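Local coordinates for separin (Saccharomyces cerevisiae, PDB 5U1T), which is a caspase-like cysteine protease that cleaves the cohesin subunit SCC1 at the onset of anaphase and is held inactive by securin for most of the cell cycle, at residues F536-L541 and I562-N567; L875-Y880 and N907-H912; S958-P963 and L1050-N1055. All coordinates share one frame; numbering follows the deposited sequence.

Contact 1 (F536-L541 and I562-N567); sequences FDLDPL and IVYLLN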
loop_
_atom_site.group_PDB
_atom_site.type_symbol
_atom_site.label_atom_id
_atom_site.label_comp_id
_atom_site.label_asym_id
_atom_site.label_seq_id
_atom_site.Cartn_x
_atom_site.Cartn_y
_atom_site.Cartn_z
ATOM N N PHE A 536 24.115 5.678 0.140
ATOM C CA PHE A 536 25.094 4.607 0.216
ATOM C C PHE A 536 26.283 4.884 -0.707
ATOM O O PHE A 536 26.184 4.768 -1.922
ATOM C CB PHE A 536 24.376 3.276 -0.073
ATOM C CG PHE A 536 23.204 3.039 0.864
ATOM C CD1 PHE A 536 21.935 3.518 0.555
ATOM C CD2 PHE A 536 23.392 2.435 2.101
ATOM C CE1 PHE A 536 20.881 3.372 1.436
ATOM C CE2 PHE A 536 22.327 2.274 2.988
ATOM C CZ PHE A 536 21.077 2.750 2.649
ATOM N N ASP A 537 27.400 5.286 -0.104
ATOM C CA ASP A 537 28.590 5.746 -0.836
ATOM C C ASP A 537 29.833 4.854 -0.591
ATOM O O ASP A 537 30.955 5.210 -0.970
ATOM C CB ASP A 537 28.905 7.216 -0.460
ATOM C CG ASP A 537 29.380 7.379 0.997
ATOM O OD1 ASP A 537 29.528 6.360 1.708
ATOM O OD2 ASP A 537 29.625 8.534 1.446
ATOM N N LEU A 538 29.632 3.722 0.080
ATOM C CA LEU A 538 30.734 2.814 0.387
ATOM C C LEU A 538 31.008 1.871 -0.770
ATOM O O LEU A 538 30.101 1.257 -1.290
ATOM C CB LEU A 538 30.435 2.010 1.646
ATOM C CG LEU A 538 30.183 2.812 2.921
ATOM C CD1 LEU A 538 30.221 1.913 4.147
ATOM C CD2 LEU A 538 31.211 3.934 3.058
ATOM N N ASP A 539 32.260 1.758 -1.182
ATOM C CA ASP A 539 32.590 0.803 -2.222
ATOM C C ASP A 539 32.387 -0.626 -1.704
ATOM O O ASP A 539 32.837 -0.966 -0.613
ATOM C CB ASP A 539 34.024 1.002 -2.710
ATOM C CG ASP A 539 34.375 0.060 -3.846
ATOM O OD1 ASP A 539 34.739 -1.095 -3.553
ATOM O OD2 ASP A 539 34.261 0.450 -5.032
ATOM N N PRO A 540 31.697 -1.469 -2.482
ATOM C CA PRO A 540 31.411 -2.845 -2.054
ATOM C C PRO A 540 32.676 -3.651 -1.782
ATOM O O PRO A 540 32.787 -4.347 -0.770
ATOM C CB PRO A 540 30.657 -3.434 -3.243
ATOM C CG PRO A 540 31.062 -2.583 -4.409
ATOM C CD PRO A 540 31.228 -1.203 -3.849
ATOM N N LEU A 541 33.632 -3.552 -2.688
ATOM C CA LEU A 541 34.857 -4.309 -2.554
ATOM C C LEU A 541 35.602 -3.932 -1.273
ATOM O O LEU A 541 36.240 -4.780 -0.633
ATOM C CB LEU A 541 35.750 -4.078 -3.767
ATOM C CG LEU A 541 36.633 -5.264 -4.104
ATOM C CD1 LEU A 541 35.719 -6.405 -4.466
ATOM C CD2 LEU A 541 37.589 -4.930 -5.238
ATOM N N ILE A 562 24.119 -6.254 7.934
ATOM C CA ILE A 562 22.870 -6.645 7.308
ATOM C C ILE A 562 21.905 -5.462 7.271
ATOM O O ILE A 562 21.100 -5.373 6.349
ATOM C CB ILE A 562 22.197 -7.874 7.999
ATOM C CG1 ILE A 562 21.653 -7.538 9.375
ATOM C CG2 ILE A 562 23.148 -9.064 8.098
ATOM C CD1 ILE A 562 21.130 -8.776 10.080
ATOM N N VAL A 563 21.994 -4.532 8.226
ATOM C CA VAL A 563 21.159 -3.329 8.168
ATOM C C VAL A 563 21.575 -2.510 6.968
ATOM O O VAL A 563 20.749 -1.888 6.292
ATOM C CB VAL A 563 21.260 -2.458 9.434
ATOM C CG1 VAL A 563 20.576 -1.080 9.228
ATOM C CG2 VAL A 563 20.664 -3.180 10.611
ATOM N N TYR A 564 22.867 -2.533 6.690
ATOM C CA TYR A 564 23.394 -1.779 5.573
ATOM C C TYR A 564 22.909 -2.419 4.262
ATOM O O TYR A 564 22.441 -1.720 3.368
ATOM C CB TYR A 564 24.929 -1.700 5.650
ATOM C CG TYR A 564 25.549 -0.913 4.525
ATOM C CD1 TYR A 564 25.662 0.467 4.588
ATOM C CD2 TYR A 564 26.001 -1.554 3.382
ATOM C CE1 TYR A 564 26.221 1.186 3.538
ATOM C CE2 TYR A 564 26.554 -0.859 2.336
ATOM C CZ TYR A 564 26.661 0.509 2.408
ATOM O OH TYR A 564 27.225 1.180 1.334
ATOM N N LEU A 565 22.985 -3.743 4.158
ATOM C CA LEU A 565 22.605 -4.421 2.921
ATOM C C LEU A 565 21.089 -4.303 2.642
ATOM O O LEU A 565 20.679 -4.020 1.515
ATOM C CB LEU A 565 23.038 -5.884 2.969
ATOM C CG LEU A 565 24.548 -6.091 2.952
ATOM C CD1 LEU A 565 24.875 -7.545 3.112
ATOM C CD2 LEU A 565 25.137 -5.568 1.686
ATOM N N LEU A 566 20.270 -4.499 3.670
ATOM C CA LEU A 566 18.852 -4.250 3.548
ATOM C C LEU A 566 18.566 -2.883 2.935
ATOM O O LEU A 566 17.878 -2.768 1.915
ATOM C CB LEU A 566 18.184 -4.345 4.905
ATOM C CG LEU A 566 16.698 -4.039 4.795
ATOM C CD1 LEU A 566 15.998 -5.264 4.250
ATOM C CD2 LEU A 566 16.106 -3.585 6.122
ATOM N N ASN A 567 19.117 -1.848 3.560
ATOM C CA ASN A 567 18.849 -0.483 3.138
ATOM C C ASN A 567 19.509 -0.155 1.811
ATOM O O ASN A 567 18.973 0.631 1.042
ATOM C CB ASN A 567 19.274 0.501 4.220
ATOM C CG ASN A 567 18.276 0.574 5.356
ATOM O OD1 ASN A 567 18.337 -0.217 6.302
ATOM N ND2 ASN A 567 17.347 1.523 5.272
#

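Contact 2 (L875-Y880 and N907-H912); sequences LTMFLY and NLWKLH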
loop_
_atom_site.group_PDB
_atom_site.type_symbol
_atom_site.label_atom_id
_atom_site.label_comp_id
_atom_site.label_asym_id
_atom_site.label_seq_id
_atom_site.Cartn_x
_atom_site.Cartn_y
_atom_site.Cartn_z
ATOM N N LEU A 875 6.024 -16.885 -8.500
ATOM C CA LEU A 875 6.567 -17.975 -9.316
ATOM C C LEU A 875 5.449 -18.749 -10.014
ATOM O O LEU A 875 5.543 -19.049 -11.215
ATOM C CB LEU A 875 7.410 -18.931 -8.473
ATOM C CG LEU A 875 7.933 -20.152 -9.234
ATOM C CD1 LEU A 875 8.951 -19.797 -10.311
ATOM C CD2 LEU A 875 8.491 -21.179 -8.270
ATOM N N THR A 876 4.396 -19.072 -9.265
ATOM C CA THR A 876 3.268 -19.780 -9.848
ATOM C C THR A 876 2.609 -18.911 -10.922
ATOM O O THR A 876 2.199 -19.426 -11.965
ATOM C CB THR A 876 2.244 -20.200 -8.788
ATOM O OG1 THR A 876 1.817 -19.060 -8.041
ATOM C CG2 THR A 876 2.872 -21.218 -7.848
ATOM N N MET A 877 2.553 -17.597 -10.691
ATOM C CA MET A 877 2.063 -16.695 -11.724
ATOM C C MET A 877 2.944 -16.747 -12.965
ATOM O O MET A 877 2.454 -16.720 -14.090
ATOM C CB MET A 877 1.983 -15.264 -11.216
ATOM C CG MET A 877 0.915 -15.045 -10.174
ATOM S SD MET A 877 0.852 -13.329 -9.631
ATOM C CE MET A 877 -0.497 -13.459 -8.460
ATOM N N PHE A 878 4.249 -16.828 -12.762
ATOM C CA PHE A 878 5.149 -16.891 -13.899
ATOM C C PHE A 878 4.976 -18.225 -14.639
ATOM O O PHE A 878 4.914 -18.245 -15.869
ATOM C CB PHE A 878 6.592 -16.692 -13.435
ATOM C CG PHE A 878 7.622 -16.832 -14.524
ATOM C CD1 PHE A 878 7.850 -15.804 -15.426
ATOM C CD2 PHE A 878 8.392 -17.980 -14.624
ATOM C CE1 PHE A 878 8.823 -15.929 -16.425
ATOM C CE2 PHE A 878 9.359 -18.103 -15.613
ATOM C CZ PHE A 878 9.576 -17.081 -16.512
ATOM N N LEU A 879 4.879 -19.322 -13.884
ATOM C CA LEU A 879 4.776 -20.664 -14.459
ATOM C C LEU A 879 3.483 -20.842 -15.249
ATOM O O LEU A 879 3.475 -21.443 -16.320
ATOM C CB LEU A 879 4.875 -21.719 -13.363
ATOM C CG LEU A 879 6.257 -21.807 -12.718
ATOM C CD1 LEU A 879 6.328 -22.892 -11.667
ATOM C CD2 LEU A 879 7.296 -22.030 -13.780
ATOM N N TYR A 880 2.396 -20.313 -14.695
ATOM C CA TYR A 880 1.096 -20.251 -15.356
ATOM C C TYR A 880 1.136 -19.529 -16.698
ATOM O O TYR A 880 0.782 -20.097 -17.723
ATOM C CB TYR A 880 0.106 -19.550 -14.449
ATOM C CG TYR A 880 -1.306 -19.549 -14.958
ATOM C CD1 TYR A 880 -2.063 -20.706 -14.933
ATOM C CD2 TYR A 880 -1.894 -18.386 -15.439
ATOM C CE1 TYR A 880 -3.353 -20.715 -15.370
ATOM C CE2 TYR A 880 -3.194 -18.383 -15.880
ATOM C CZ TYR A 880 -3.918 -19.555 -15.844
ATOM O OH TYR A 880 -5.225 -19.584 -16.276
ATOM N N ASN A 907 -4.901 -25.848 -4.150
ATOM C CA ASN A 907 -6.284 -26.014 -4.581
ATOM C C ASN A 907 -6.874 -24.805 -5.296
ATOM O O ASN A 907 -7.724 -24.950 -6.180
ATOM C CB ASN A 907 -7.149 -26.359 -3.382
ATOM C CG ASN A 907 -7.321 -27.841 -3.234
ATOM O OD1 ASN A 907 -7.121 -28.590 -4.200
ATOM N ND2 ASN A 907 -7.684 -28.288 -2.034
ATOM N N LEU A 908 -6.437 -23.612 -4.897
ATOM C CA LEU A 908 -6.830 -22.391 -5.579
ATOM C C LEU A 908 -6.300 -22.426 -7.001
ATOM O O LEU A 908 -7.018 -22.095 -7.950
ATOM C CB LEU A 908 -6.316 -21.171 -4.834
ATOM C CG LEU A 908 -6.765 -19.804 -5.337
ATOM C CD1 LEU A 908 -8.257 -19.779 -5.486
ATOM C CD2 LEU A 908 -6.335 -18.779 -4.338
ATOM N N TRP A 909 -5.054 -22.866 -7.152
ATOM C CA TRP A 909 -4.472 -23.007 -8.481
ATOM C C TRP A 909 -5.152 -24.100 -9.305
ATOM O O TRP A 909 -5.158 -24.042 -10.541
ATOM C CB TRP A 909 -2.965 -23.266 -8.388
ATOM C CG TRP A 909 -2.216 -21.966 -8.374
ATOM C CD1 TRP A 909 -1.579 -21.386 -7.310
ATOM C CD2 TRP A 909 -2.094 -21.044 -9.465
ATOM N NE1 TRP A 909 -1.059 -20.174 -7.679
ATOM C CE2 TRP A 909 -1.353 -19.939 -8.995
ATOM C CE3 TRP A 909 -2.534 -21.047 -10.792
ATOM C CZ2 TRP A 909 -1.041 -18.847 -9.811
ATOM C CZ3 TRP A 909 -2.214 -19.955 -11.603
ATOM C CH2 TRP A 909 -1.480 -18.877 -11.110
ATOM N N LYS A 910 -5.731 -25.093 -8.638
ATOM C CA LYS A 910 -6.485 -26.112 -9.367
ATOM C C LYS A 910 -7.712 -25.453 -9.995
ATOM O O LYS A 910 -7.938 -25.577 -11.195
ATOM C CB LYS A 910 -6.856 -27.274 -8.452
ATOM C CG LYS A 910 -5.739 -28.292 -8.356
ATOM C CD LYS A 910 -5.940 -29.296 -7.239
ATOM C CE LYS A 910 -4.688 -30.170 -7.118
ATOM N NZ LYS A 910 -4.762 -31.318 -6.146
ATOM N N LEU A 911 -8.449 -24.696 -9.184
ATOM C CA LEU A 911 -9.534 -23.853 -9.678
ATOM C C LEU A 911 -9.132 -22.904 -10.822
ATOM O O LEU A 911 -9.920 -22.703 -11.724
ATOM C CB LEU A 911 -10.144 -23.031 -8.540
ATOM C CG LEU A 911 -10.641 -23.795 -7.322
ATOM C CD1 LEU A 911 -11.533 -22.932 -6.452
ATOM C CD2 LEU A 911 -11.366 -25.044 -7.748
ATOM N N HIS A 912 -7.937 -22.314 -10.808
ATOM C CA HIS A 912 -7.567 -21.436 -11.929
ATOM C C HIS A 912 -7.267 -22.230 -13.192
ATOM O O HIS A 912 -7.323 -21.704 -14.303
ATOM C CB HIS A 912 -6.354 -20.560 -11.602
ATOM C CG HIS A 912 -6.644 -19.470 -10.625
ATOM N ND1 HIS A 912 -5.706 -19.010 -9.728
ATOM C CD2 HIS A 912 -7.771 -18.758 -10.390
ATOM C CE1 HIS A 912 -6.244 -18.064 -8.975
ATOM N NE2 HIS A 912 -7.495 -17.891 -9.359
#

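Contact 3 (S958-P963 and L1050-N1055); sequences STLGIP and LTILSN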
loop_
_atom_site.group_PDB
_atom_site.type_symbol
_atom_site.label_atom_id
_atom_site.label_comp_id
_atom_site.label_asym_id
_atom_site.label_seq_id
_atom_site.Cartn_x
_atom_site.Cartn_y
_atom_site.Cartn_z
ATOM N N SER A 958 -26.247 -31.515 -37.041
ATOM C CA SER A 958 -27.530 -31.365 -37.689
ATOM C C SER A 958 -28.205 -30.135 -37.168
ATOM O O SER A 958 -28.038 -29.781 -35.996
ATOM C CB SER A 958 -28.424 -32.580 -37.439
ATOM O OG SER A 958 -28.176 -33.588 -38.388
ATOM N N THR A 959 -28.913 -29.477 -38.067
ATOM C CA THR A 959 -29.882 -28.478 -37.729
ATOM C C THR A 959 -30.837 -29.043 -36.734
ATOM O O THR A 959 -31.472 -30.028 -36.970
ATOM C CB THR A 959 -30.660 -28.034 -38.952
ATOM O OG1 THR A 959 -29.819 -27.260 -39.796
ATOM C CG2 THR A 959 -31.797 -27.191 -38.538
ATOM N N LEU A 960 -30.915 -28.405 -35.591
ATOM C CA LEU A 960 -31.737 -28.883 -34.510
ATOM C C LEU A 960 -32.733 -27.833 -34.142
ATOM O O LEU A 960 -32.492 -26.663 -34.288
ATOM C CB LEU A 960 -30.895 -29.189 -33.301
ATOM C CG LEU A 960 -30.084 -30.458 -33.312
ATOM C CD1 LEU A 960 -29.316 -30.513 -32.022
ATOM C CD2 LEU A 960 -31.003 -31.637 -33.411
ATOM N N GLY A 961 -33.859 -28.246 -33.606
ATOM C CA GLY A 961 -34.877 -27.300 -33.246
ATOM C C GLY A 961 -35.673 -27.666 -32.028
ATOM O O GLY A 961 -35.556 -28.728 -31.501
ATOM N N ILE A 962 -36.488 -26.742 -31.582
ATOM C CA ILE A 962 -37.271 -26.917 -30.381
ATOM C C ILE A 962 -38.423 -25.940 -30.423
ATOM O O ILE A 962 -38.263 -24.849 -30.880
ATOM C CB ILE A 962 -36.381 -26.703 -29.147
ATOM C CG1 ILE A 962 -37.158 -26.764 -27.862
ATOM C CG2 ILE A 962 -35.656 -25.394 -29.220
ATOM C CD1 ILE A 962 -36.370 -27.405 -26.762
ATOM N N PRO A 963 -39.593 -26.313 -29.947
ATOM C CA PRO A 963 -40.172 -27.633 -30.099
ATOM C C PRO A 963 -40.311 -28.067 -31.523
ATOM O O PRO A 963 -40.740 -27.339 -32.378
ATOM C CB PRO A 963 -41.551 -27.435 -29.529
ATOM C CG PRO A 963 -41.882 -26.050 -29.901
ATOM C CD PRO A 963 -40.615 -25.274 -29.949
ATOM N N LEU A 1050 -31.114 -28.255 -23.407
ATOM C CA LEU A 1050 -32.560 -28.359 -23.575
ATOM C C LEU A 1050 -32.896 -28.864 -24.975
ATOM O O LEU A 1050 -33.768 -29.712 -25.159
ATOM C CB LEU A 1050 -33.227 -27.013 -23.332
ATOM C CG LEU A 1050 -34.742 -27.146 -23.344
ATOM C CD1 LEU A 1050 -35.189 -28.069 -22.227
ATOM C CD2 LEU A 1050 -35.431 -25.792 -23.271
ATOM N N THR A 1051 -32.178 -28.340 -25.956
ATOM C CA THR A 1051 -32.382 -28.710 -27.339
ATOM C C THR A 1051 -32.066 -30.185 -27.570
ATOM O O THR A 1051 -32.880 -30.896 -28.152
ATOM C CB THR A 1051 -31.538 -27.831 -28.259
ATOM O OG1 THR A 1051 -31.914 -26.465 -28.062
ATOM C CG2 THR A 1051 -31.754 -28.199 -29.707
ATOM N N ILE A 1052 -30.905 -30.654 -27.115
ATOM C CA ILE A 1052 -30.602 -32.083 -27.235
ATOM C C ILE A 1052 -31.654 -32.922 -26.536
ATOM O O ILE A 1052 -32.165 -33.879 -27.101
ATOM C CB ILE A 1052 -29.260 -32.475 -26.642
ATOM C CG1 ILE A 1052 -28.148 -31.535 -27.109
ATOM C CG2 ILE A 1052 -28.959 -33.913 -26.997
ATOM C CD1 ILE A 1052 -27.914 -31.571 -28.561
ATOM N N LEU A 1053 -31.984 -32.554 -25.309
ATOM C CA LEU A 1053 -32.959 -33.316 -24.541
ATOM C C LEU A 1053 -34.308 -33.473 -25.243
ATOM O O LEU A 1053 -34.875 -34.565 -25.260
ATOM C CB LEU A 1053 -33.166 -32.672 -23.174
ATOM C CG LEU A 1053 -32.536 -33.482 -22.057
ATOM C CD1 LEU A 1053 -32.492 -32.655 -20.792
ATOM C CD2 LEU A 1053 -33.329 -34.739 -21.834
ATOM N N SER A 1054 -34.811 -32.383 -25.812
ATOM C CA SER A 1054 -36.152 -32.354 -26.377
ATOM C C SER A 1054 -36.246 -33.089 -27.705
ATOM O O SER A 1054 -37.317 -33.541 -28.087
ATOM C CB SER A 1054 -36.592 -30.932 -26.577
ATOM O OG SER A 1054 -35.562 -30.284 -27.287
ATOM N N ASN A 1055 -35.123 -33.193 -28.404
ATOM C CA ASN A 1055 -35.072 -33.957 -29.632
ATOM C C ASN A 1055 -34.913 -35.463 -29.400
ATOM O O ASN A 1055 -34.969 -36.245 -30.341
ATOM C CB ASN A 1055 -33.934 -33.447 -30.511
ATOM C CG ASN A 1055 -34.314 -32.217 -31.284
ATOM O OD1 ASN A 1055 -34.830 -32.309 -32.393
ATOM N ND2 ASN A 1055 -34.077 -31.052 -30.702
#

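Contact 1 (F536-L541 and I562-N567)
F536 and Y564 form an offset edge-to-face aromatic pair. The ring centroids lie 5.3 Å apart and the ring planes meet at 73°. F536 presents its edge and Y564 its face. The closest atoms are F536 CD2 and Y564 CE1, at 3.4 Å. CG of Y564 is anti to the backbone N (chi1 -179°), which carries the ring off helix 557-572 toward the loop of 536-539. The two side chains run past each other in opposite directions.

Further packing widens this patch. The far end of the F536 ring rests on the next turn of the helix, with F536 CZ 3.3 Å from N567 CB. L538 lies beside the phenol end of Y564. Its CB packs next to the Y564 hydroxyl. Its CD1 makes an apolar contact, 4.1 Å from Y564 CE1. M527 of helix 523-533 touches both L538 and Y564, so helix 523-533 also lines the tyrosine. An aromatic side chain of another protein chain also packs on F536.

Polar contacts order the loop itself. D539 is the N-cap of helix 540-543. Its OD1 accepts a weak, bent bond from L541 N (2.8 Å, 117°) and a second bond from E542 N. No clear hydrogen bond links the loop to helix 557-572.

The contact docks the loop between helices 523-533 and 540-543 onto helix 557-572, in the helix-rich part of separase.

Contact 2 (L875-Y880 and N907-H912)
Helices 872-881 and 905-912 run nearly parallel, at 25°, with their segment axes 12.5 Å apart. Their backbones come nearest at T876 CA and W909 CA, 8.5 Å apart. This is a widely spaced helix pair in the all-helical part of separase. The indole of W909 bridges the space between the two backbones.

T876 lies over one face of the indole, near NE1 and CE2. Its CB sits 3.1 Å above the ring plane, toward the rim. T876 OG1 lies 3.1 Å from W909 NE1 and hydrogen-bonds I872 O of its own helix. H912 follows the tryptophan by about one turn. Its ND1 lies over the opposite indole face, at the rim near CE3.

Y880 takes the benzo end of W909. With CG anti to the backbone N (chi1 -174°), its ring reaches out from helix 872-881 toward helix 905-912. The six-membered ring of W909 and the Y880 ring have centroids 5.2 Å apart. Their planes are inclined at 51°.

M877 adds a looser apolar contact, its CG 4.3 Å from W909 CZ2. The same side chain touches Y833, R834 and H837 of helix 829-845, which ties a third helix to the pair. The W909 rim atom CZ3 stands over one face of the Y880 ring, 3.4 Å from Y880 CD1.

Contact 3 (S958-P963 and L1050-N1055)
With CG anti to its carbonyl carbon (chi1 -81°), the N1055 amide reaches from the helix end to G961 O on the strand. I962 has CG1 anti to its backbone N, which directs CG1 toward the same helix. The motif is a helix end packed across a short strand of a mixed sheet. Strand 960-962 and the last turn of helix 1036-1054 cross almost at right angles, with their axes 7.9 Å apart.

The strand pairs antiparallel with 1157-1163 through the backbones of L960 and I962. The G961 carbonyl between them faces the other way, and N1055 takes it. N1055 ND2 donates to G961 O at 2.9 Å and 151°, in the carbonyl plane. The same nitrogen donates to T1051 O at 2.8 Å in an almost straight line (178°). These two bonds fix the rotation of the amide. A leucine in place of N1055 would probably leave G961 O without this donor, take the side-chain donor from T1051 O and loosen the tie between strand and helix end.

Apolar contacts lie beside this bond. L960 CB meets T1051 CG2 at 3.8 Å, and L960 CD1 meets I1052 CD1 at 3.9 Å. Further along, I962 CD1 lies 3.8 Å from L1050 CG and 3.5 Å from S1054 CB. M955 touches L960, I1052 and N1055 and so closes this side. The hydroxyl of T1051 is bonded to S1047 O of its own helix. T1051 O accepts two bonds from N1055, with backbone N and side-chain ND2 arriving from opposite faces of the carbonyl plane.

How the contacts relate
The three contacts come in series along the chain, and none touches another. Contacts 1 and 2 have centres about 36 Å apart, and contacts 2 and 3 about 39 Å. The centres of contacts 1 and 3 are about 73 Å apart, on opposite sides of the chain's centre, so the three sample the length of an elongated molecule. No helix or strand is shared. Contacts 1 and 2 belong to the long run of helices that makes up much of the chain. In contact 3 the chain joins a mixed sheet with strand 1157-1163. All three lie away from the probable catalytic C1497. Contact 1 ties a loop to a helix, contact 2 joins two helices, and contact 3 joins a helix end to a sheet strand.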